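Local coordinates for stress response kinase A (Escherichia coli, PDB 1ZYL), which is a magnesium-dependent serine/threonine protein kinase that transfers phosphate from ATP to itself and to other proteins, and probably counters stress linked to reactive oxygen species, at residues I67-Q72 against F141-T146; N150-E155 against L274-A279; E155-F160 against A173-T178; A226-W231 against E267-M272. All coordinates share one frame; numbering follows the deposited sequence.

Interaction 1 (I67-Q72 against F141-T146)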
# COMPACT_ATOMS: atom_id res chain seq x y z
N ILE A 67 -4.32 12.73 -6.23
CA ILE A 67 -2.92 12.55 -6.55
C ILE A 67 -2.17 13.80 -6.10
O ILE A 67 -0.99 13.74 -5.76
CB ILE A 67 -2.73 12.32 -8.08
CG1 ILE A 67 -3.53 11.08 -8.50
CG2 ILE A 67 -1.25 12.11 -8.42
CD1 ILE A 67 -3.53 10.81 -9.99
N LEU A 68 -2.86 14.93 -6.09
CA LEU A 68 -2.24 16.18 -5.67
C LEU A 68 -1.92 16.10 -4.19
O LEU A 68 -0.89 16.62 -3.74
CB LEU A 68 -3.15 17.38 -5.94
CG LEU A 68 -3.27 17.85 -7.40
CD1 LEU A 68 -4.35 18.92 -7.51
CD2 LEU A 68 -1.93 18.36 -7.89
N GLU A 69 -2.81 15.46 -3.43
CA GLU A 69 -2.63 15.32 -1.99
C GLU A 69 -1.38 14.52 -1.61
O GLU A 69 -0.72 14.82 -0.61
CB GLU A 69 -3.86 14.68 -1.35
CG GLU A 69 -4.95 15.68 -1.00
CD GLU A 69 -6.20 15.01 -0.44
OE1 GLU A 69 -7.09 15.73 0.07
OE2 GLU A 69 -6.29 13.78 -0.51
N GLU A 70 -1.04 13.50 -2.39
CA GLU A 70 0.16 12.75 -2.05
C GLU A 70 1.37 13.52 -2.56
O GLU A 70 2.41 13.58 -1.90
CB GLU A 70 0.13 11.33 -2.63
CG GLU A 70 0.06 11.24 -4.14
CD GLU A 70 0.79 10.02 -4.68
OE1 GLU A 70 2.03 9.97 -4.51
OE2 GLU A 70 0.14 9.13 -5.26
N HIS A 71 1.24 14.13 -3.74
CA HIS A 71 2.33 14.91 -4.32
C HIS A 71 2.72 15.99 -3.32
O HIS A 71 3.89 16.34 -3.18
CB HIS A 71 1.88 15.58 -5.62
CG HIS A 71 2.09 14.74 -6.84
ND1 HIS A 71 1.55 13.49 -6.99
CD2 HIS A 71 2.76 15.01 -7.99
CE1 HIS A 71 1.86 13.02 -8.19
NE2 HIS A 71 2.59 13.92 -8.81
N GLN A 72 1.72 16.53 -2.63
CA GLN A 72 1.95 17.54 -1.63
C GLN A 72 2.69 16.82 -0.49
O GLN A 72 3.83 17.16 -0.16
CB GLN A 72 0.61 18.11 -1.15
CG GLN A 72 0.72 19.37 -0.29
CD GLN A 72 1.74 20.37 -0.84
OE1 GLN A 72 1.78 20.65 -2.04
NE2 GLN A 72 2.58 20.91 0.05
N PHE A 141 -5.54 14.13 4.80
CA PHE A 141 -6.00 14.15 3.42
C PHE A 141 -7.48 14.55 3.47
O PHE A 141 -8.13 14.48 4.52
CB PHE A 141 -5.85 12.76 2.79
CG PHE A 141 -4.41 12.36 2.55
CD1 PHE A 141 -3.96 11.09 2.89
CD2 PHE A 141 -3.52 13.25 1.95
CE1 PHE A 141 -2.64 10.72 2.65
CE2 PHE A 141 -2.18 12.88 1.70
CZ PHE A 141 -1.74 11.62 2.04
N ILE A 142 -8.02 15.01 2.35
CA ILE A 142 -9.42 15.40 2.31
C ILE A 142 -10.08 14.59 1.23
O ILE A 142 -11.25 14.25 1.34
CB ILE A 142 -9.59 16.90 2.01
CG1 ILE A 142 -9.15 17.73 3.22
CG2 ILE A 142 -11.05 17.20 1.69
CD1 ILE A 142 -9.25 19.23 3.00
N HIS A 143 -9.31 14.27 0.20
CA HIS A 143 -9.82 13.49 -0.93
C HIS A 143 -9.41 12.02 -0.90
O HIS A 143 -10.19 11.15 -1.27
CB HIS A 143 -9.39 14.14 -2.24
CG HIS A 143 -9.98 15.49 -2.45
ND1 HIS A 143 -11.34 15.71 -2.44
CD2 HIS A 143 -9.41 16.70 -2.62
CE1 HIS A 143 -11.58 16.99 -2.60
NE2 HIS A 143 -10.43 17.62 -2.72
N ARG A 144 -8.18 11.75 -0.47
CA ARG A 144 -7.71 10.39 -0.37
C ARG A 144 -8.51 9.68 0.71
O ARG A 144 -8.99 10.30 1.65
CB ARG A 144 -6.24 10.35 0.01
CG ARG A 144 -5.35 11.09 -0.94
CD ARG A 144 -4.02 10.42 -1.00
NE ARG A 144 -3.62 10.26 -2.38
CZ ARG A 144 -3.16 9.13 -2.89
NH1 ARG A 144 -2.81 9.07 -4.17
NH2 ARG A 144 -3.03 8.06 -2.11
N PRO A 145 -8.65 8.35 0.59
CA PRO A 145 -9.41 7.59 1.58
C PRO A 145 -8.80 7.65 2.97
O PRO A 145 -7.61 7.91 3.14
CB PRO A 145 -9.36 6.16 1.04
CG PRO A 145 -9.19 6.34 -0.42
CD PRO A 145 -8.22 7.49 -0.52
N THR A 146 -9.63 7.42 3.97
CA THR A 146 -9.12 7.38 5.32
C THR A 146 -9.54 5.98 5.79
O THR A 146 -10.72 5.72 6.00
CB THR A 146 -9.73 8.50 6.19
OG1 THR A 146 -9.93 8.03 7.52
CG2 THR A 146 -11.02 8.98 5.60

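Interaction 2 (N150-E155 against L274-A279)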
# COMPACT_ATOMS: atom_id res chain seq x y z
N ASN A 150 -15.55 0.62 5.52
CA ASN A 150 -16.27 0.78 4.26
C ASN A 150 -15.50 0.28 3.05
O ASN A 150 -15.94 -0.63 2.36
CB ASN A 150 -16.65 2.24 4.03
CG ASN A 150 -17.20 2.48 2.63
OD1 ASN A 150 -16.71 3.35 1.91
ND2 ASN A 150 -18.21 1.71 2.25
N GLU A 151 -14.36 0.92 2.80
CA GLU A 151 -13.50 0.59 1.67
C GLU A 151 -12.82 -0.76 1.79
O GLU A 151 -12.62 -1.47 0.80
CB GLU A 151 -12.41 1.66 1.51
CG GLU A 151 -11.48 1.42 0.35
CD GLU A 151 -10.35 2.41 0.32
OE1 GLU A 151 -9.73 2.61 -0.75
OE2 GLU A 151 -10.08 3.00 1.39
N TYR A 152 -12.45 -1.12 3.01
CA TYR A 152 -11.76 -2.37 3.24
C TYR A 152 -12.61 -3.61 3.40
O TYR A 152 -12.20 -4.68 2.99
CB TYR A 152 -10.81 -2.22 4.43
CG TYR A 152 -9.51 -1.55 4.04
CD1 TYR A 152 -9.43 -0.18 3.86
CD2 TYR A 152 -8.37 -2.32 3.78
CE1 TYR A 152 -8.24 0.42 3.43
CE2 TYR A 152 -7.19 -1.74 3.36
CZ TYR A 152 -7.12 -0.37 3.18
OH TYR A 152 -5.93 0.20 2.79
N LEU A 153 -13.81 -3.47 3.97
CA LEU A 153 -14.68 -4.63 4.18
C LEU A 153 -16.02 -4.67 3.42
O LEU A 153 -16.25 -5.57 2.60
CB LEU A 153 -14.98 -4.80 5.67
CG LEU A 153 -13.80 -4.98 6.61
CD1 LEU A 153 -14.30 -5.22 8.01
CD2 LEU A 153 -12.97 -6.15 6.15
N ILE A 154 -16.90 -3.72 3.70
CA ILE A 154 -18.21 -3.73 3.07
C ILE A 154 -18.23 -3.64 1.55
O ILE A 154 -19.02 -4.33 0.91
CB ILE A 154 -19.12 -2.64 3.67
CG1 ILE A 154 -18.55 -1.25 3.40
CG2 ILE A 154 -19.26 -2.85 5.17
CD1 ILE A 154 -19.42 -0.12 3.92
N GLU A 155 -17.36 -2.82 0.95
CA GLU A 155 -17.33 -2.70 -0.51
C GLU A 155 -16.91 -4.03 -1.13
O GLU A 155 -17.58 -4.55 -2.03
CB GLU A 155 -16.39 -1.58 -0.95
CG GLU A 155 -17.06 -0.23 -1.04
CD GLU A 155 -16.19 0.80 -1.73
OE1 GLU A 155 -15.25 1.31 -1.08
OE2 GLU A 155 -16.43 1.09 -2.92
N LEU A 274 -6.49 -8.36 3.93
CA LEU A 274 -6.77 -9.65 3.33
C LEU A 274 -8.00 -9.60 2.45
O LEU A 274 -7.94 -9.96 1.28
CB LEU A 274 -6.95 -10.70 4.42
CG LEU A 274 -6.03 -11.91 4.35
CD1 LEU A 274 -4.59 -11.48 4.15
CD2 LEU A 274 -6.18 -12.69 5.63
N VAL A 275 -9.10 -9.13 3.01
CA VAL A 275 -10.33 -9.08 2.24
C VAL A 275 -10.30 -8.02 1.14
O VAL A 275 -10.88 -8.23 0.08
CB VAL A 275 -11.53 -8.86 3.17
CG1 VAL A 275 -11.22 -7.79 4.17
CG2 VAL A 275 -12.76 -8.50 2.36
N TYR A 276 -9.63 -6.90 1.36
CA TYR A 276 -9.58 -5.89 0.32
C TYR A 276 -8.78 -6.37 -0.89
O TYR A 276 -9.17 -6.15 -2.04
CB TYR A 276 -8.97 -4.58 0.84
CG TYR A 276 -8.87 -3.50 -0.23
CD1 TYR A 276 -10.02 -2.86 -0.71
CD2 TYR A 276 -7.65 -3.16 -0.80
CE1 TYR A 276 -9.94 -1.91 -1.74
CE2 TYR A 276 -7.56 -2.22 -1.83
CZ TYR A 276 -8.71 -1.60 -2.30
OH TYR A 276 -8.62 -0.68 -3.32
N TYR A 277 -7.66 -7.03 -0.61
CA TYR A 277 -6.79 -7.54 -1.66
C TYR A 277 -7.49 -8.46 -2.67
O TYR A 277 -7.06 -8.57 -3.83
CB TYR A 277 -5.60 -8.27 -1.02
CG TYR A 277 -4.71 -9.00 -1.99
CD1 TYR A 277 -4.98 -10.31 -2.35
CD2 TYR A 277 -3.58 -8.38 -2.53
CE1 TYR A 277 -4.15 -11.01 -3.23
CE2 TYR A 277 -2.74 -9.07 -3.42
CZ TYR A 277 -3.03 -10.39 -3.76
OH TYR A 277 -2.22 -11.09 -4.62
N LEU A 278 -8.56 -9.11 -2.24
CA LEU A 278 -9.28 -9.99 -3.14
C LEU A 278 -10.09 -9.17 -4.11
O LEU A 278 -10.18 -9.51 -5.29
CB LEU A 278 -10.18 -10.94 -2.35
CG LEU A 278 -9.69 -12.38 -2.16
CD1 LEU A 278 -8.35 -12.41 -1.46
CD2 LEU A 278 -10.71 -13.16 -1.38
N ALA A 279 -10.68 -8.08 -3.63
CA ALA A 279 -11.47 -7.21 -4.51
C ALA A 279 -10.52 -6.46 -5.44
O ALA A 279 -10.81 -6.24 -6.62
CB ALA A 279 -12.29 -6.23 -3.67

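Interaction 3 (E155-F160 against A173-T178)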
# COMPACT_ATOMS: atom_id res chain seq x y z
N GLU A 155 -17.36 -2.82 0.95
CA GLU A 155 -17.33 -2.70 -0.51
C GLU A 155 -16.91 -4.03 -1.13
O GLU A 155 -17.58 -4.55 -2.03
CB GLU A 155 -16.39 -1.58 -0.95
CG GLU A 155 -17.06 -0.23 -1.04
CD GLU A 155 -16.19 0.80 -1.73
OE1 GLU A 155 -15.25 1.31 -1.08
OE2 GLU A 155 -16.43 1.09 -2.92
N PRO A 156 -15.78 -4.59 -0.68
CA PRO A 156 -15.34 -5.87 -1.23
C PRO A 156 -16.43 -6.94 -1.10
O PRO A 156 -16.75 -7.64 -2.05
CB PRO A 156 -14.11 -6.18 -0.39
CG PRO A 156 -13.53 -4.83 -0.17
CD PRO A 156 -14.75 -4.00 0.18
N ARG A 157 -17.02 -7.06 0.09
CA ARG A 157 -18.07 -8.04 0.27
C ARG A 157 -19.16 -7.86 -0.78
O ARG A 157 -19.76 -8.83 -1.22
CB ARG A 157 -18.69 -7.94 1.65
CG ARG A 157 -19.86 -8.90 1.85
CD ARG A 157 -19.41 -10.34 1.68
NE ARG A 157 -20.41 -11.16 0.99
CZ ARG A 157 -21.65 -11.37 1.42
NH1 ARG A 157 -22.47 -12.14 0.72
NH2 ARG A 157 -22.07 -10.82 2.55
N LYS A 158 -19.43 -6.62 -1.16
CA LYS A 158 -20.45 -6.34 -2.17
C LYS A 158 -20.01 -6.87 -3.53
O LYS A 158 -20.81 -7.41 -4.28
CB LYS A 158 -20.73 -4.84 -2.28
CG LYS A 158 -21.45 -4.25 -1.10
CD LYS A 158 -21.70 -2.77 -1.29
CE LYS A 158 -22.32 -2.15 -0.06
NZ LYS A 158 -23.52 -2.92 0.39
N LEU A 159 -18.73 -6.69 -3.85
CA LEU A 159 -18.21 -7.18 -5.10
C LEU A 159 -18.33 -8.70 -5.06
O LEU A 159 -18.89 -9.32 -5.96
CB LEU A 159 -16.76 -6.77 -5.26
CG LEU A 159 -16.15 -6.89 -6.65
CD1 LEU A 159 -16.96 -6.03 -7.61
CD2 LEU A 159 -14.69 -6.44 -6.64
N PHE A 160 -17.79 -9.30 -4.00
CA PHE A 160 -17.82 -10.75 -3.83
C PHE A 160 -19.19 -11.36 -4.16
O PHE A 160 -19.27 -12.44 -4.75
CB PHE A 160 -17.46 -11.12 -2.38
CG PHE A 160 -16.04 -10.78 -1.98
CD1 PHE A 160 -15.61 -10.99 -0.68
CD2 PHE A 160 -15.14 -10.24 -2.90
CE1 PHE A 160 -14.31 -10.68 -0.29
CE2 PHE A 160 -13.84 -9.93 -2.52
CZ PHE A 160 -13.43 -10.15 -1.21
N ALA A 173 -20.15 -20.90 1.13
CA ALA A 173 -19.26 -21.10 2.26
C ALA A 173 -18.31 -19.92 2.37
O ALA A 173 -18.08 -19.40 3.46
CB ALA A 173 -18.47 -22.39 2.07
N PHE A 174 -17.78 -19.50 1.22
CA PHE A 174 -16.84 -18.39 1.17
C PHE A 174 -17.47 -17.10 1.68
O PHE A 174 -16.90 -16.41 2.51
CB PHE A 174 -16.31 -18.19 -0.25
CG PHE A 174 -15.62 -16.88 -0.46
CD1 PHE A 174 -16.36 -15.74 -0.76
CD2 PHE A 174 -14.25 -16.76 -0.27
CE1 PHE A 174 -15.74 -14.51 -0.87
CE2 PHE A 174 -13.62 -15.53 -0.38
CZ PHE A 174 -14.36 -14.40 -0.68
N LEU A 175 -18.65 -16.77 1.16
CA LEU A 175 -19.31 -15.55 1.60
C LEU A 175 -19.64 -15.64 3.08
O LEU A 175 -19.73 -14.63 3.76
CB LEU A 175 -20.57 -15.30 0.77
CG LEU A 175 -20.38 -15.06 -0.73
CD1 LEU A 175 -21.69 -14.57 -1.36
CD2 LEU A 175 -19.29 -14.03 -0.96
N LYS A 176 -19.82 -16.86 3.58
CA LYS A 176 -20.14 -17.06 4.99
C LYS A 176 -18.89 -16.79 5.81
O LYS A 176 -18.93 -16.08 6.81
CB LYS A 176 -20.61 -18.50 5.22
CG LYS A 176 -21.16 -18.81 6.60
CD LYS A 176 -21.59 -20.26 6.67
CE LYS A 176 -22.27 -20.62 7.98
NZ LYS A 176 -21.34 -20.58 9.13
N ALA A 177 -17.77 -17.36 5.38
CA ALA A 177 -16.51 -17.15 6.07
C ALA A 177 -16.18 -15.65 6.05
O ALA A 177 -15.59 -15.14 7.00
CB ALA A 177 -15.40 -17.94 5.40
N THR A 178 -16.55 -14.96 4.98
CA THR A 178 -16.27 -13.53 4.90
C THR A 178 -17.10 -12.75 5.92
O THR A 178 -16.55 -12.04 6.77
CB THR A 178 -16.54 -12.97 3.49
OG1 THR A 178 -15.55 -13.48 2.59
CG2 THR A 178 -16.46 -11.46 3.48

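Interaction 4 (A226-W231 against E267-M272)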
# COMPACT_ATOMS: atom_id res chain seq x y z
N ALA A 226 -1.23 5.06 12.91
CA ALA A 226 0.21 4.90 12.78
C ALA A 226 0.62 3.44 12.63
O ALA A 226 1.47 3.12 11.80
CB ALA A 226 0.91 5.54 13.97
N VAL A 227 0.01 2.55 13.42
CA VAL A 227 0.34 1.13 13.34
C VAL A 227 0.36 0.56 11.93
O VAL A 227 1.12 -0.37 11.65
CB VAL A 227 -0.63 0.25 14.14
CG1 VAL A 227 0.01 -0.15 15.43
CG2 VAL A 227 -1.92 0.99 14.39
N GLN A 228 -0.48 1.12 11.05
CA GLN A 228 -0.58 0.65 9.67
C GLN A 228 0.78 0.55 8.99
O GLN A 228 1.02 -0.39 8.23
CB GLN A 228 -1.45 1.59 8.84
CG GLN A 228 -2.58 0.91 8.11
CD GLN A 228 -2.13 -0.28 7.28
OE1 GLN A 228 -1.55 -0.12 6.20
NE2 GLN A 228 -2.38 -1.47 7.79
N ASP A 229 1.65 1.52 9.24
CA ASP A 229 2.98 1.54 8.63
C ASP A 229 4.00 0.79 9.47
O ASP A 229 5.20 0.84 9.18
CB ASP A 229 3.45 2.99 8.45
CG ASP A 229 2.62 3.75 7.42
OD1 ASP A 229 2.65 5.00 7.46
OD2 ASP A 229 1.96 3.11 6.58
N LEU A 230 3.54 0.10 10.52
CA LEU A 230 4.45 -0.64 11.37
C LEU A 230 4.21 -2.14 11.46
O LEU A 230 5.17 -2.92 11.48
CB LEU A 230 4.43 -0.07 12.79
CG LEU A 230 4.96 1.35 13.00
CD1 LEU A 230 4.94 1.65 14.50
CD2 LEU A 230 6.37 1.49 12.46
N TRP A 231 2.96 -2.57 11.48
CA TRP A 231 2.74 -4.00 11.63
C TRP A 231 3.30 -4.88 10.52
O TRP A 231 3.80 -5.96 10.80
CB TRP A 231 1.25 -4.32 11.86
CG TRP A 231 0.37 -4.23 10.66
CD1 TRP A 231 -0.30 -3.13 10.20
CD2 TRP A 231 0.06 -5.30 9.75
NE1 TRP A 231 -1.01 -3.45 9.07
CE2 TRP A 231 -0.81 -4.77 8.77
CE3 TRP A 231 0.43 -6.65 9.67
CZ2 TRP A 231 -1.31 -5.54 7.72
CZ3 TRP A 231 -0.07 -7.42 8.62
CH2 TRP A 231 -0.93 -6.86 7.66
N GLU A 267 -4.49 -7.26 14.06
CA GLU A 267 -5.22 -8.36 13.47
C GLU A 267 -6.40 -7.83 12.66
O GLU A 267 -6.77 -8.41 11.64
CB GLU A 267 -5.66 -9.36 14.54
CG GLU A 267 -4.46 -10.01 15.22
CD GLU A 267 -3.43 -10.56 14.21
OE1 GLU A 267 -2.21 -10.51 14.51
OE2 GLU A 267 -3.84 -11.04 13.12
N PRO A 268 -7.02 -6.73 13.11
CA PRO A 268 -8.12 -6.25 12.28
C PRO A 268 -7.57 -5.67 10.97
O PRO A 268 -8.19 -5.80 9.92
CB PRO A 268 -8.79 -5.22 13.16
CG PRO A 268 -8.67 -5.85 14.50
CD PRO A 268 -7.21 -6.30 14.51
N LEU A 269 -6.41 -5.03 11.02
CA LEU A 269 -5.82 -4.44 9.81
C LEU A 269 -5.42 -5.53 8.83
O LEU A 269 -5.66 -5.40 7.63
CB LEU A 269 -4.59 -3.60 10.15
CG LEU A 269 -4.87 -2.29 10.88
CD1 LEU A 269 -3.56 -1.63 11.23
CD2 LEU A 269 -5.72 -1.39 10.02
N ARG A 270 -4.82 -6.59 9.35
CA ARG A 270 -4.40 -7.71 8.51
C ARG A 270 -5.64 -8.35 7.87
O ARG A 270 -5.64 -8.67 6.67
CB ARG A 270 -3.62 -8.72 9.36
CG ARG A 270 -3.30 -10.03 8.64
CD ARG A 270 -2.64 -11.01 9.58
NE ARG A 270 -1.23 -10.70 9.84
CZ ARG A 270 -0.70 -10.57 11.05
NH1 ARG A 270 0.58 -10.30 11.20
NH2 ARG A 270 -1.47 -10.69 12.12
N ALA A 271 -6.69 -8.51 8.66
CA ALA A 271 -7.93 -9.08 8.15
C ALA A 271 -8.42 -8.14 7.06
O ALA A 271 -8.87 -8.58 6.01
CB ALA A 271 -8.97 -9.15 9.25
N MET A 272 -8.30 -6.85 7.33
CA MET A 272 -8.73 -5.83 6.39
C MET A 272 -7.97 -5.87 5.07
O MET A 272 -8.58 -5.79 4.00
CB MET A 272 -8.60 -4.45 7.03
CG MET A 272 -9.72 -4.12 8.02
SD MET A 272 -9.48 -2.60 8.95
CE MET A 272 -10.00 -3.17 10.34

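Interaction 1 (I67-Q72 against F141-T146)
Glu69 OE1 is gripped by two successive backbone N-H groups, with Ile142 N at 2.6 Å and His143 N at 2.7 Å. Ile142 N comes from above the carboxylate plane, 41° out of it, whereas His143 N lies on the syn side and much nearer the plane. OE2 faces the next amide, Arg144 N, but its modelled position is doubtful. Glutamate suits this place because its chain, extended beyond CG, carries an acceptor from the helix to where successive backbone N-H groups of the loop converge; an alanine here would probably leave the amides of Ile142 and His143 without this acceptor and weaken one of the loop's ties to the helix. Phe141 packs against the same residue: its CD2 lies 3.6 Å from Glu69 CB, its edge points at the Glu69 carbonyl oxygen, and Arg144 CD covers one ring face. Arg144 then bends back to the helix, where its NH1 forms a salt bridge with Glu70 OE2 (3.1 Å), the two flat groups nearly perpendicular. Glu70 CB lies over one guanidinium face. Arg144 NE also bonds Gln66 O, and NH2 bonds the carbonyls of Asp219 and Ala221. Helix 64-79 follows the third strand of the N-lobe sheet, the place of helix C in the protein kinase fold; through Arg144 it is linked to the segment just after Asp217, the inferred magnesium ligand.

Interaction 2 (N150-E155 against L274-A279)
Two tyrosines form the aromatic part of the contact: the rings of Tyr152 and Tyr276 have centroids 5.2 Å apart and planes inclined at 41°, neither stacked nor edge-to-face. The closest contact between these two side chains is of Tyr152 CD2 with Tyr276 CB, at 3.8 Å. Tyr276 CG is anti to the backbone N (chi1 179°), which brings the CD1 side of the ring to the Glu151 carbonyl. A second group of contacts sets side-chain carbons against backbone carbonyls. Tyr276 CD1 lies 3.3 Å from Glu151 O, and Val275 turns both methyls to Tyr152 O, CG1 at 3.5 Å and CG2 at 3.9 Å. Pro156, one turn on, has no N-H to offer this part of the helix, and the 150-154 turn is of the wider pi type. These are helices of the C-terminal lobe of an aminoglycoside-phosphotransferase-like kinase fold, and they cross steeply, with local axes 8.1 Å apart and 75° between their directions. So large an angle confines the contact to a short patch, where a small branched valine and a broad tyrosine can both press against the backbone of the other helix. Among the aliphatic side chains, Leu153 reaches toward Val275 through CD2, although the modelled spacing is doubtful; Leu153 also touches Ile182 and Val185 of helix 171-188, while Val275 touches Pro156 and Phe160. The charged component lies at the margin: Glu151 runs extended, its CG 4.2 Å from Tyr276 CE1, so that its aliphatic part flanks the ring while OE1 forms a salt bridge with Arg222.

Interaction 3 (E155-F160 against A173-T178)
Arg157 reaches across to Thr178 and Leu175 of helix 171-188. From CB its chain runs with CG anti to the backbone N (chi1 176°), then bends so that CD rests 3.6 Å from Thr178 CG2. NE comes next, 3.6 Å from Leu175 CD2; CZ passes Leu175 CB, and NH1 lies beside Leu175 CD1, while Leu175 O sits over one face of the guanidinium. The tip is fixed by charge: NH2 pairs with Asp179 and NH1 with Glu161. Arginine thus serves twice, its CD and guanidinium lying along Thr178 and Leu175 while its end pairs with two acids; an alanine here would probably leave Asp179 and Glu161 without their partner and uncover Leu175. The two helices follow one another in the chain as an antiparallel helical hairpin of the C-terminal lobe, their local directions 170° apart and axes 11.0 Å apart, a separation that bulky side chains bridge. Phe160 and Phe174 do so within the core, in an offset edge-to-face pair: Phe174 presents its edge to the face of Phe160, with CE1 3.5 Å from Phe160 CD1 and planes at 64°. Leu175 CD2 packs on Phe160 CB at 3.7 Å. Thr178 OG1 donates to Phe174 O (3.2 Å), satisfying its buried hydroxyl within its own helix.

Interaction 4 (A226-W231 against E267-M272)
Trp231 lays its indole along the start of helix 266-283, overlapping Leu269 with its five-membered ring and Arg270 with its six-membered ring. At the five-membered ring, Leu269 CB lies 3.7 Å from Trp231 NE1 and Leu269 CD1 is 3.7 Å from Trp231 CD1. At the six-membered ring, Arg270 CA approaches Trp231 CH2 at 3.7 Å, and Arg270 NE lies 3.7 Å from Trp231 CZ3. The guanidinium stands almost upright to the indole, the planes 84° apart, with Trp231 CE3 over one of its faces; an arginine suits this partly exposed position because its methylenes cover the ring while its charged end stays near Glu267. Trp231 takes the rotamer with CG between the backbone N and carbonyl carbon (chi1 76°), which turns the indole onto the helix. Leu269, a compact branched wedge, also meets the side chain of Gln228 and, more loosely, Val227 CG2 at 4.4 Å. The short helix that carries Trp231 also carries Asp229, whose OD1 bonds His199 N and His133 NE2 and whose OD2 bonds Gly200 N weakly. Those backbone amides immediately precede Asp201, the inferred proton acceptor, so Asp229 resembles the helix-F aspartate that braces the catalytic loop in protein kinases.

In the fold
Interactions 2, 3 and 4 belong to one helical cluster of the C-terminal lobe. Interactions 2 and 3 share Glu155 on helix 149-161, their centres 9 Å apart, and Phe160 CZ meets Leu278 CB at 3.5 Å between them. Interaction 4 uses an earlier part of helix 266-283, where Tyr152 CD2 reaches Met272 O at 3.5 Å. Interaction 1 joins the N-lobe helix 64-79 to the loop leading into helix 149-161, and touches interaction 2 through Pro145 and Glu151. Around the inferred catalytic centre, side chains of Gln228 and Tyr152 lie about 6 and 8 Å from that of Asp201, and Glu70 about 7 Å from Asp217; interaction 3 is remote.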